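Local coordinates for protein pyruvate kinase 1 (Trypanosoma brucei brucei, PDB 4HYV) that catalyses the last step of glycolysis, transferring the phosphoryl group of phosphoenolpyruvate to ADP to give pyruvate and ATP, at residues I236-E241 with E254-I259; F213-E218 with I240-G245; V261-L266 with V277-I282; I294-M299 with C327-G332. All blocks are in the same frame, centred on the assembly; numbering follows the deposited sequence.

In the fold
All four contacts belong to the TIM barrel of pyruvate kinase, a closed parallel sheet of eight strands. Interaction 2 opens first along the chain: it joins the loops after strands 208-211 and 235-240 and overlaps interaction 1, with which it shares I240 and E241, their centres about 9 Å apart. Interaction 1 pairs strands 235-240 and 258-262, interaction 3 then sets the end of 258-262 against helix 275-289, and interaction 4 pairs strand 293-296 with 327-330. Interactions 2 and 4 have centres about 19 Å apart and do not touch, yet both reach phosphoenolpyruvate. Successive strand ends thus supply K239, E241, G264, D265 and T297 to one site for substrate and magnesium.

Interaction 1. Residues I236-E241 with E254-I259; sequences IISKIE and EASNGI. With MG (magnesium ion), chain C; PEP (phosphoenolpyruvate), chain E.
The shortest polar link across these segments runs from the backbone N of I236 to the side-chain OD1 of N257, almost straight and 2.6 Å long. It opens the parallel pairing of strands 235-240 and 258-262, neighbours in the TIM barrel. N257 replies through its own N, which donates to I236 O at 3.0 Å, and G258 N adds a weak bond to the same oxygen, so the start of the strand pair is held by both the side chain and the backbone of N257. One step on, S238 N donates to G258 O at 3.0 Å. On the outer flank S238 OG gives its proton to S256 OG at 2.7 Å; S256 OG in turn bonds I252 O in the preceding helix, tying the helix end to the strand.

Apolar side chains pack around these bonds. The CG2 branch of I237 rests against the backbone of I259, while its CD1 lies over G258, which has no side chain to obstruct it. At the C-terminal end of strand 235-240, K239 and then E241, just past it, reach the active site: K239 NZ donates to phosphoenolpyruvate O2 at 3.0 Å, and E241 OE1 binds magnesium at 2.1 Å. Back in the layer between sheet and helices, I240 and I259 cross obliquely, CG1 of I240 meeting CG2 of I259 at 3.8 Å.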
# COMPACT_ATOMS: atom_id res chain seq x y z
N ILE A 236 -22.77 -10.47 -28.23
CA ILE A 236 -22.98 -9.11 -28.73
C ILE A 236 -21.92 -8.18 -28.15
O ILE A 236 -21.89 -7.91 -26.94
CB ILE A 236 -24.40 -8.55 -28.41
CG1 ILE A 236 -25.48 -9.37 -29.11
CG2 ILE A 236 -24.53 -7.10 -28.87
CD1 ILE A 236 -26.87 -8.91 -28.72
N ILE A 237 -21.02 -7.74 -29.03
CA ILE A 237 -20.01 -6.79 -28.66
C ILE A 237 -20.47 -5.40 -29.11
O ILE A 237 -20.61 -5.13 -30.33
CB ILE A 237 -18.66 -7.16 -29.36
CG1 ILE A 237 -18.32 -8.64 -29.13
CG2 ILE A 237 -17.54 -6.20 -28.96
CD1 ILE A 237 -17.95 -8.98 -27.72
N SER A 238 -20.77 -4.54 -28.16
CA SER A 238 -21.31 -3.22 -28.48
C SER A 238 -20.19 -2.25 -28.81
O SER A 238 -19.20 -2.14 -28.08
CB SER A 238 -22.12 -2.68 -27.30
OG SER A 238 -23.29 -3.45 -27.12
N LYS A 239 -20.32 -1.56 -29.94
CA LYS A 239 -19.29 -0.63 -30.34
C LYS A 239 -19.63 0.75 -29.77
O LYS A 239 -20.74 1.24 -29.96
CB LYS A 239 -19.19 -0.59 -31.86
CG LYS A 239 -18.64 -1.86 -32.47
CD LYS A 239 -18.94 -1.95 -33.96
CE LYS A 239 -18.34 -0.77 -34.73
NZ LYS A 239 -18.49 -1.00 -36.21
N ILE A 240 -18.72 1.33 -28.98
CA ILE A 240 -18.94 2.67 -28.43
C ILE A 240 -18.26 3.68 -29.33
O ILE A 240 -17.04 3.61 -29.55
CB ILE A 240 -18.33 2.80 -27.03
CG1 ILE A 240 -18.88 1.70 -26.13
CG2 ILE A 240 -18.59 4.18 -26.46
CD1 ILE A 240 -20.38 1.77 -25.94
N GLU A 241 -19.07 4.47 -30.00
CA GLU A 241 -18.57 5.37 -31.00
C GLU A 241 -19.40 6.62 -31.11
O GLU A 241 -19.22 7.40 -32.04
CB GLU A 241 -18.39 4.68 -32.37
CG GLU A 241 -19.52 3.77 -32.79
CD GLU A 241 -19.23 3.07 -34.10
OE1 GLU A 241 -18.26 3.48 -34.81
OE2 GLU A 241 -19.98 2.13 -34.45
N GLU A 254 -23.50 -3.67 -19.02
CA GLU A 254 -24.23 -4.68 -18.30
C GLU A 254 -25.07 -5.52 -19.27
O GLU A 254 -25.20 -6.73 -19.09
CB GLU A 254 -25.10 -4.10 -17.20
CG GLU A 254 -26.08 -5.13 -16.66
CD GLU A 254 -26.83 -4.65 -15.44
OE1 GLU A 254 -26.81 -5.37 -14.42
OE2 GLU A 254 -27.47 -3.58 -15.52
N ALA A 255 -25.55 -4.90 -20.33
CA ALA A 255 -26.40 -5.58 -21.31
C ALA A 255 -25.64 -6.43 -22.36
O ALA A 255 -26.25 -7.25 -23.04
CB ALA A 255 -27.30 -4.57 -22.01
N SER A 256 -24.34 -6.18 -22.53
CA SER A 256 -23.57 -6.76 -23.65
C SER A 256 -22.72 -7.93 -23.18
O SER A 256 -22.46 -8.08 -21.98
CB SER A 256 -22.64 -5.70 -24.27
OG SER A 256 -23.35 -4.55 -24.70
N ASN A 257 -22.19 -8.71 -24.10
CA ASN A 257 -21.17 -9.70 -23.74
C ASN A 257 -19.79 -9.12 -23.77
O ASN A 257 -18.85 -9.72 -23.24
CB ASN A 257 -21.25 -10.91 -24.66
CG ASN A 257 -22.68 -11.42 -24.83
OD1 ASN A 257 -23.39 -11.00 -25.74
ND2 ASN A 257 -23.10 -12.31 -23.96
N GLY A 258 -19.65 -7.94 -24.38
CA GLY A 258 -18.39 -7.20 -24.38
C GLY A 258 -18.54 -5.89 -25.13
O GLY A 258 -19.63 -5.55 -25.59
N ILE A 259 -17.41 -5.23 -25.38
CA ILE A 259 -17.40 -3.87 -25.87
C ILE A 259 -16.26 -3.69 -26.89
O ILE A 259 -15.13 -4.23 -26.70
CB ILE A 259 -17.16 -2.88 -24.71
CG1 ILE A 259 -18.33 -2.90 -23.72
CG2 ILE A 259 -16.89 -1.47 -25.25
CD1 ILE A 259 -19.65 -2.46 -24.32
MG MG C . -17.59 3.22 -36.79
C1 PEP E . -14.85 2.62 -35.69
O1 PEP E . -15.60 3.58 -36.03
O2' PEP E . -13.82 2.83 -35.00
C2 PEP E . -15.15 1.21 -36.19
C3 PEP E . -14.41 0.00 -35.58
O2 PEP E . -16.31 1.00 -36.87
P PEP E . -16.42 1.30 -38.54
O1P PEP E . -17.15 -0.01 -38.96
O2P PEP E . -16.79 2.72 -38.68
O3P PEP E . -14.98 1.08 -39.14
O HOH W 1 -19.22 2.00 -36.93

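Interaction 2. Residues F213-E218 with I240-G245; sequences FIRTAE and IENHQG. With MG (magnesium ion), chain C; PEP (phosphoenolpyruvate), chain E.
F213 and E241 lie flat against each other: ring and carboxylate planes are only 8° apart, and OE2 of E241 sits 3.7 Å above the ring, over its centre. The glutamate reaches this place with CG between its backbone N and carbonyl carbon (chi1 44°) and an extended chain beyond. From there OE2 also accepts the backbone N of F213 at 2.9 Å, on its anti side and 16° out of the carboxylate plane, while OE1 binds the magnesium ion together with D265.

Farther along these two loops of the TIM barrel, R215 crosses N242 at about a right angle, its aliphatic CG lying against the amide, 3.4 Å from ND2 of N242. The N242 side chain is meanwhile occupied as an N-cap: OD1 takes G245 N at 2.9 Å, nearly along the C=O axis, at the start of helix 243-247. R215 then bends at chi3 and sets the edge of its guanidinium against OE1 of Q244, an NH1 hydrogen bond whose exact geometry is uncertain. A water bridges the loops, accepting from E241 N at 2.8 Å and lying in donating reach of I214 O.

The E241 carboxylate has one oxygen on the metal and the other held by F213 N and a metal-bound water, which should fix its rotation, with the stacked ring probably restricting it further. F213, through its backbone N and its ring, is thus a second-shell residue of the magnesium site.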
# COMPACT_ATOMS: atom_id res chain seq x y z
N PHE A 213 -22.61 1.73 -33.30
CA PHE A 213 -23.36 2.89 -32.79
C PHE A 213 -24.30 2.60 -31.64
O PHE A 213 -25.27 3.32 -31.44
CB PHE A 213 -24.10 3.63 -33.92
CG PHE A 213 -23.17 4.18 -34.98
CD1 PHE A 213 -22.37 5.29 -34.73
CD2 PHE A 213 -23.04 3.51 -36.23
CE1 PHE A 213 -21.45 5.74 -35.68
CE2 PHE A 213 -22.13 3.98 -37.19
CZ PHE A 213 -21.33 5.09 -36.91
N ILE A 214 -23.99 1.60 -30.83
CA ILE A 214 -24.85 1.33 -29.68
C ILE A 214 -24.87 2.54 -28.74
O ILE A 214 -23.82 3.08 -28.39
CB ILE A 214 -24.41 0.08 -28.92
CG1 ILE A 214 -24.69 -1.18 -29.76
CG2 ILE A 214 -25.12 0.03 -27.58
CD1 ILE A 214 -26.16 -1.39 -30.08
N ARG A 215 -26.07 2.97 -28.36
CA ARG A 215 -26.22 4.19 -27.55
C ARG A 215 -26.81 3.90 -26.18
O ARG A 215 -26.64 4.70 -25.25
CB ARG A 215 -27.08 5.21 -28.28
CG ARG A 215 -26.33 5.96 -29.37
CD ARG A 215 -27.11 7.18 -29.86
NE ARG A 215 -28.16 6.81 -30.79
CZ ARG A 215 -29.39 7.35 -30.80
NH1 ARG A 215 -29.72 8.31 -29.93
NH2 ARG A 215 -30.29 6.94 -31.69
N THR A 216 -27.56 2.80 -26.07
CA THR A 216 -28.31 2.48 -24.82
C THR A 216 -28.37 0.96 -24.63
O THR A 216 -28.22 0.21 -25.59
CB THR A 216 -29.78 2.96 -24.93
OG1 THR A 216 -30.39 2.26 -26.01
CG2 THR A 216 -29.85 4.50 -25.19
N ALA A 217 -28.68 0.52 -23.42
CA ALA A 217 -28.86 -0.89 -23.17
C ALA A 217 -30.04 -1.39 -23.99
O ALA A 217 -30.01 -2.51 -24.50
CB ALA A 217 -29.08 -1.15 -21.70
N GLU A 218 -31.05 -0.53 -24.17
CA GLU A 218 -32.22 -0.86 -24.98
C GLU A 218 -31.82 -1.27 -26.41
O GLU A 218 -32.27 -2.30 -26.93
CB GLU A 218 -33.21 0.33 -24.99
CG GLU A 218 -34.63 -0.01 -25.49
CD GLU A 218 -35.08 -1.44 -25.17
OE1 GLU A 218 -35.53 -2.16 -26.09
OE2 GLU A 218 -34.98 -1.86 -23.99
N ILE A 240 -18.72 1.33 -28.98
CA ILE A 240 -18.94 2.67 -28.43
C ILE A 240 -18.26 3.68 -29.33
O ILE A 240 -17.04 3.61 -29.55
CB ILE A 240 -18.33 2.80 -27.03
CG1 ILE A 240 -18.88 1.70 -26.13
CG2 ILE A 240 -18.59 4.18 -26.46
CD1 ILE A 240 -20.38 1.77 -25.94
N GLU A 241 -19.07 4.47 -30.00
CA GLU A 241 -18.57 5.37 -31.00
C GLU A 241 -19.40 6.62 -31.11
O GLU A 241 -19.22 7.40 -32.04
CB GLU A 241 -18.39 4.68 -32.37
CG GLU A 241 -19.52 3.77 -32.79
CD GLU A 241 -19.23 3.07 -34.10
OE1 GLU A 241 -18.26 3.48 -34.81
OE2 GLU A 241 -19.98 2.13 -34.45
N ASN A 242 -20.12 6.93 -30.04
CA ASN A 242 -20.63 8.28 -29.89
C ASN A 242 -20.79 8.71 -28.45
O ASN A 242 -20.53 7.95 -27.50
CB ASN A 242 -21.97 8.43 -30.62
CG ASN A 242 -22.95 7.35 -30.24
OD1 ASN A 242 -22.98 6.92 -29.08
ND2 ASN A 242 -23.60 6.78 -31.22
N HIS A 243 -21.17 9.96 -28.31
CA HIS A 243 -21.24 10.63 -27.03
C HIS A 243 -22.16 9.89 -26.05
O HIS A 243 -21.83 9.72 -24.87
CB HIS A 243 -21.73 12.06 -27.28
CG HIS A 243 -22.05 12.80 -26.03
ND1 HIS A 243 -21.09 13.40 -25.28
CD2 HIS A 243 -23.24 12.92 -25.32
CE1 HIS A 243 -21.66 13.91 -24.18
NE2 HIS A 243 -22.97 13.62 -24.20
N GLN A 244 -23.33 9.49 -26.52
CA GLN A 244 -24.29 8.78 -25.71
C GLN A 244 -23.79 7.41 -25.28
O GLN A 244 -24.10 6.94 -24.17
CB GLN A 244 -25.56 8.58 -26.52
CG GLN A 244 -26.71 9.44 -26.09
CD GLN A 244 -28.01 8.95 -26.69
OE1 GLN A 244 -28.20 9.00 -27.90
NE2 GLN A 244 -28.88 8.38 -25.84
N GLY A 245 -23.12 6.71 -26.21
CA GLY A 245 -22.51 5.43 -25.88
C GLY A 245 -21.57 5.56 -24.68
O GLY A 245 -21.59 4.73 -23.75
MG MG C . -17.59 3.22 -36.79
C1 PEP E . -14.85 2.62 -35.69
O1 PEP E . -15.60 3.58 -36.03
O2' PEP E . -13.82 2.83 -35.00
C2 PEP E . -15.15 1.21 -36.19
C3 PEP E . -14.41 0.00 -35.58
O2 PEP E . -16.31 1.00 -36.87
P PEP E . -16.42 1.30 -38.54
O1P PEP E . -17.15 -0.01 -38.96
O2P PEP E . -16.79 2.72 -38.68
O3P PEP E . -14.98 1.08 -39.14
O HOH W 2 -21.88 4.26 -29.71
O HOH W 1 -19.22 2.00 -36.93

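Interaction 3. Residues V261-L266 with V277-I282; sequences VARGDL and VAQMCI. With MG (magnesium ion), chain C; PEP (phosphoenolpyruvate), chain E.
V261 and A262 end strand 258-262 in an inverse gamma turn centred on A262, which is also the N-cap of helix 263-269; this corner lies against helix 275-289, with V261 and Q279 nearest in backbone at 6.4 Å between their CA atoms. V261 points its two methyls into the layer between barrel strand and helix. CG2 meets CG2 of I282 at 3.9 Å, the two side chains crossing at a slant, and CG1 comes alongside CA and CB of Q279. From the first turn of its helix L266 sets CD2 against the methyl of A278 at 4.1 Å.

The polar contact is made by R263 and Q279. Q279 runs out extended, CG anti to its backbone N (chi1 -177°), and its OE1 receives R263 NH1 at 3.0 Å in the carbonyl plane, on a lone pair. The bond is somewhat bent, 146° at the hydrogen, and amide and guanidinium planes are 57° apart. The arginine's main partner is D316, which forms a salt bridge to NH2, and NE and NH2 also bond the carbonyls of A296 and T297.

The first turn of helix 263-269 offers backbone N-H groups to the substrate carboxylate: D265 N donates to phosphoenolpyruvate O1 at 2.8 Å, nearly straight, and G264 N to O2', whose position is less sure. D265 OD1 binds magnesium at 1.9 Å. A helix start, whose dipole would favour a negative charge, therefore meets the carboxylate, while the buried R263 links this helix start to helix 275-289 and the end of strand 293-296.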
# COMPACT_ATOMS: atom_id res chain seq x y z
N VAL A 261 -14.10 -0.35 -28.22
CA VAL A 261 -13.85 1.10 -28.29
C VAL A 261 -13.61 1.47 -29.75
O VAL A 261 -12.52 1.22 -30.30
CB VAL A 261 -12.61 1.53 -27.47
CG1 VAL A 261 -12.57 3.06 -27.39
CG2 VAL A 261 -12.65 0.90 -26.08
N ALA A 262 -14.65 1.99 -30.39
CA ALA A 262 -14.64 2.12 -31.84
C ALA A 262 -14.11 3.51 -32.20
O ALA A 262 -14.89 4.45 -32.38
CB ALA A 262 -16.06 1.91 -32.39
N ARG A 263 -12.78 3.65 -32.17
CA ARG A 263 -12.17 4.95 -32.01
C ARG A 263 -12.37 5.84 -33.26
O ARG A 263 -12.27 7.04 -33.17
CB ARG A 263 -10.67 4.81 -31.66
CG ARG A 263 -10.41 4.24 -30.24
CD ARG A 263 -8.93 4.29 -29.89
NE ARG A 263 -8.10 3.73 -30.95
CZ ARG A 263 -6.77 3.69 -30.89
NH1 ARG A 263 -6.15 4.09 -29.79
NH2 ARG A 263 -6.06 3.23 -31.93
N GLY A 264 -12.66 5.21 -34.40
CA GLY A 264 -12.80 5.93 -35.67
C GLY A 264 -14.00 6.89 -35.64
O GLY A 264 -13.82 8.10 -35.56
N ASP A 265 -15.21 6.34 -35.57
CA ASP A 265 -16.37 7.21 -35.33
C ASP A 265 -16.32 7.98 -34.02
O ASP A 265 -16.67 9.18 -33.97
CB ASP A 265 -17.69 6.45 -35.49
CG ASP A 265 -18.01 6.16 -36.95
OD1 ASP A 265 -17.75 5.01 -37.40
OD2 ASP A 265 -18.31 7.12 -37.69
N LEU A 266 -15.84 7.34 -32.95
CA LEU A 266 -15.80 8.04 -31.66
C LEU A 266 -15.04 9.36 -31.76
O LEU A 266 -15.40 10.35 -31.12
CB LEU A 266 -15.19 7.15 -30.59
CG LEU A 266 -15.18 7.67 -29.15
CD1 LEU A 266 -16.64 7.91 -28.72
CD2 LEU A 266 -14.50 6.64 -28.23
N VAL A 277 -9.10 9.43 -22.96
CA VAL A 277 -9.82 9.29 -21.70
C VAL A 277 -10.93 8.25 -21.78
O VAL A 277 -11.06 7.43 -20.90
CB VAL A 277 -10.45 10.63 -21.25
CG1 VAL A 277 -11.37 10.40 -20.05
CG2 VAL A 277 -9.35 11.65 -20.91
N ALA A 278 -11.77 8.33 -22.81
CA ALA A 278 -12.82 7.33 -23.00
C ALA A 278 -12.24 5.91 -23.01
O ALA A 278 -12.81 4.99 -22.46
CB ALA A 278 -13.57 7.60 -24.31
N GLN A 279 -11.17 5.73 -23.78
CA GLN A 279 -10.54 4.44 -23.95
C GLN A 279 -10.14 3.88 -22.60
O GLN A 279 -10.45 2.74 -22.28
CB GLN A 279 -9.29 4.56 -24.84
CG GLN A 279 -8.65 3.23 -25.10
CD GLN A 279 -7.45 3.29 -26.03
OE1 GLN A 279 -7.50 3.95 -27.08
NE2 GLN A 279 -6.43 2.49 -25.73
N MET A 280 -9.40 4.67 -21.83
CA MET A 280 -8.94 4.24 -20.51
C MET A 280 -10.11 3.84 -19.62
O MET A 280 -10.06 2.82 -18.93
CB MET A 280 -8.16 5.34 -19.84
CG MET A 280 -6.78 5.56 -20.48
SD MET A 280 -5.79 6.82 -19.64
CE MET A 280 -6.90 8.18 -19.60
N CYS A 281 -11.15 4.65 -19.64
CA CYS A 281 -12.30 4.45 -18.78
C CYS A 281 -13.07 3.17 -19.20
O CYS A 281 -13.36 2.32 -18.38
CB CYS A 281 -13.22 5.68 -18.86
SG CYS A 281 -14.73 5.53 -17.91
N ILE A 282 -13.32 3.02 -20.49
CA ILE A 282 -14.10 1.90 -20.99
C ILE A 282 -13.38 0.58 -20.79
O ILE A 282 -13.95 -0.38 -20.25
CB ILE A 282 -14.48 2.10 -22.45
CG1 ILE A 282 -15.47 3.28 -22.58
CG2 ILE A 282 -15.08 0.84 -23.06
CD1 ILE A 282 -15.56 3.80 -24.00
MG MG C . -17.59 3.22 -36.79
C1 PEP E . -14.85 2.62 -35.69
O1 PEP E . -15.60 3.58 -36.03
O2' PEP E . -13.82 2.83 -35.00
C2 PEP E . -15.15 1.21 -36.19
C3 PEP E . -14.41 0.00 -35.58
O2 PEP E . -16.31 1.00 -36.87
P PEP E . -16.42 1.30 -38.54
O1P PEP E . -17.15 -0.01 -38.96
O2P PEP E . -16.79 2.72 -38.68
O3P PEP E . -14.98 1.08 -39.14
O HOH W 1 -19.22 2.00 -36.93

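Interaction 4. Residues I294-M299 with C327-G332; sequences ICATQM and CVMLSG. With PEP (phosphoenolpyruvate), chain E.
Strands 293-296 and 327-330, joined through helix 311-323 in a beta-alpha-beta unit, run parallel as the last two strands of the TIM barrel, the axes of the two short segments 29° apart. C295 N donates to C327 O at 3.0 Å, and M329 N returns a weak bond to C295 O. Inside the barrel CG2 of I294 packs on CB of C327 and CB of M329. A chi1 of -173° swings the M329 chain away from its own N and toward the ligand; its CE touches the A296 methyl at 3.5 Å and C3 of phosphoenolpyruvate at 3.6 Å. On the other face, M299 crosses V328 at about a right angle, SD 3.8 Å from V328 CB.

Past the strand ends the contact turns polar. T297 OG1 donates to O2' of phosphoenolpyruvate at 2.6 Å, though O2' is less certainly placed, and accepts from a water that also bonds S331 OG and donates to O3P of the ligand. A second water bonds T297 N weakly and S331 OG. The substrate thus meets an apolar wall at its methylene, from A296 and M329, and a hydroxyl at its carboxylate, while water carries the link from both loops to its phosphate.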
# COMPACT_ATOMS: atom_id res chain seq x y z
N ILE A 294 -12.33 -4.77 -26.87
CA ILE A 294 -11.48 -4.63 -28.08
C ILE A 294 -11.19 -3.16 -28.31
O ILE A 294 -12.09 -2.33 -28.29
CB ILE A 294 -12.23 -5.14 -29.30
CG1 ILE A 294 -12.82 -6.53 -29.00
CG2 ILE A 294 -11.33 -5.16 -30.51
CD1 ILE A 294 -13.76 -7.01 -30.10
N CYS A 295 -9.91 -2.83 -28.47
CA CYS A 295 -9.51 -1.54 -28.93
C CYS A 295 -9.37 -1.52 -30.49
O CYS A 295 -8.68 -2.36 -31.06
CB CYS A 295 -8.20 -1.15 -28.28
SG CYS A 295 -7.76 0.55 -28.66
N ALA A 296 -9.99 -0.54 -31.15
CA ALA A 296 -10.08 -0.53 -32.61
C ALA A 296 -9.65 0.78 -33.25
O ALA A 296 -9.82 1.85 -32.68
CB ALA A 296 -11.48 -0.91 -33.07
N THR A 297 -9.06 0.67 -34.44
CA THR A 297 -9.11 1.67 -35.51
C THR A 297 -7.86 2.56 -35.56
O THR A 297 -7.47 3.17 -34.57
CB THR A 297 -10.38 2.54 -35.50
OG1 THR A 297 -11.57 1.71 -35.68
CG2 THR A 297 -10.29 3.60 -36.63
N GLN A 298 -7.20 2.53 -36.71
CA GLN A 298 -5.97 3.28 -36.96
C GLN A 298 -4.79 2.93 -36.03
O GLN A 298 -3.88 3.73 -35.88
CB GLN A 298 -6.23 4.79 -36.93
CG GLN A 298 -7.14 5.28 -38.05
CD GLN A 298 -7.20 6.80 -38.08
OE1 GLN A 298 -7.17 7.48 -37.03
NE2 GLN A 298 -7.13 7.35 -39.28
N MET A 299 -4.77 1.72 -35.50
CA MET A 299 -3.66 1.32 -34.62
C MET A 299 -2.32 1.23 -35.33
O MET A 299 -1.29 1.57 -34.76
CB MET A 299 -3.99 0.02 -33.89
CG MET A 299 -5.33 0.11 -33.16
SD MET A 299 -5.49 -1.04 -31.79
CE MET A 299 -4.53 -0.21 -30.52
N CYS A 327 -8.16 -7.44 -26.69
CA CYS A 327 -7.90 -7.53 -28.10
C CYS A 327 -7.50 -6.20 -28.66
O CYS A 327 -8.06 -5.16 -28.27
CB CYS A 327 -9.14 -8.00 -28.86
SG CYS A 327 -9.84 -9.56 -28.23
N VAL A 328 -6.73 -6.24 -29.74
CA VAL A 328 -6.54 -5.10 -30.55
C VAL A 328 -6.95 -5.45 -31.96
O VAL A 328 -7.00 -6.60 -32.32
CB VAL A 328 -5.08 -4.63 -30.50
CG1 VAL A 328 -4.81 -3.98 -29.15
CG2 VAL A 328 -4.12 -5.82 -30.72
N MET A 329 -7.38 -4.44 -32.72
CA MET A 329 -8.01 -4.68 -34.00
C MET A 329 -7.30 -3.98 -35.20
O MET A 329 -6.68 -2.93 -35.05
CB MET A 329 -9.46 -4.25 -33.95
CG MET A 329 -10.23 -4.62 -35.20
SD MET A 329 -12.00 -4.49 -34.90
CE MET A 329 -12.36 -2.97 -35.80
N LEU A 330 -7.46 -4.56 -36.37
CA LEU A 330 -6.97 -3.99 -37.62
C LEU A 330 -8.13 -3.85 -38.58
O LEU A 330 -8.98 -4.76 -38.66
CB LEU A 330 -5.92 -4.90 -38.25
CG LEU A 330 -4.65 -4.99 -37.42
CD1 LEU A 330 -3.81 -6.20 -37.78
CD2 LEU A 330 -3.87 -3.69 -37.54
N SER A 331 -8.18 -2.73 -39.29
CA SER A 331 -9.25 -2.51 -40.25
C SER A 331 -8.73 -2.47 -41.68
O SER A 331 -8.45 -3.52 -42.26
CB SER A 331 -10.04 -1.25 -39.89
OG SER A 331 -10.76 -1.45 -38.66
N GLY A 332 -8.53 -1.27 -42.23
CA GLY A 332 -7.95 -1.13 -43.56
C GLY A 332 -6.60 -1.81 -43.71
O GLY A 332 -6.27 -2.33 -44.80
C1 PEP E . -14.85 2.62 -35.69
O1 PEP E . -15.60 3.58 -36.03
O2' PEP E . -13.82 2.83 -35.00
C2 PEP E . -15.15 1.21 -36.19
C3 PEP E . -14.41 0.00 -35.58
O2 PEP E . -16.31 1.00 -36.87
P PEP E . -16.42 1.30 -38.54
O1P PEP E . -17.15 -0.01 -38.96
O2P PEP E . -16.79 2.72 -38.68
O3P PEP E . -14.98 1.08 -39.14
O HOH W 3 -9.03 -1.64 -36.33
O HOH W 4 -12.21 0.67 -38.31
O HOH W 5 -6.46 -0.51 -36.51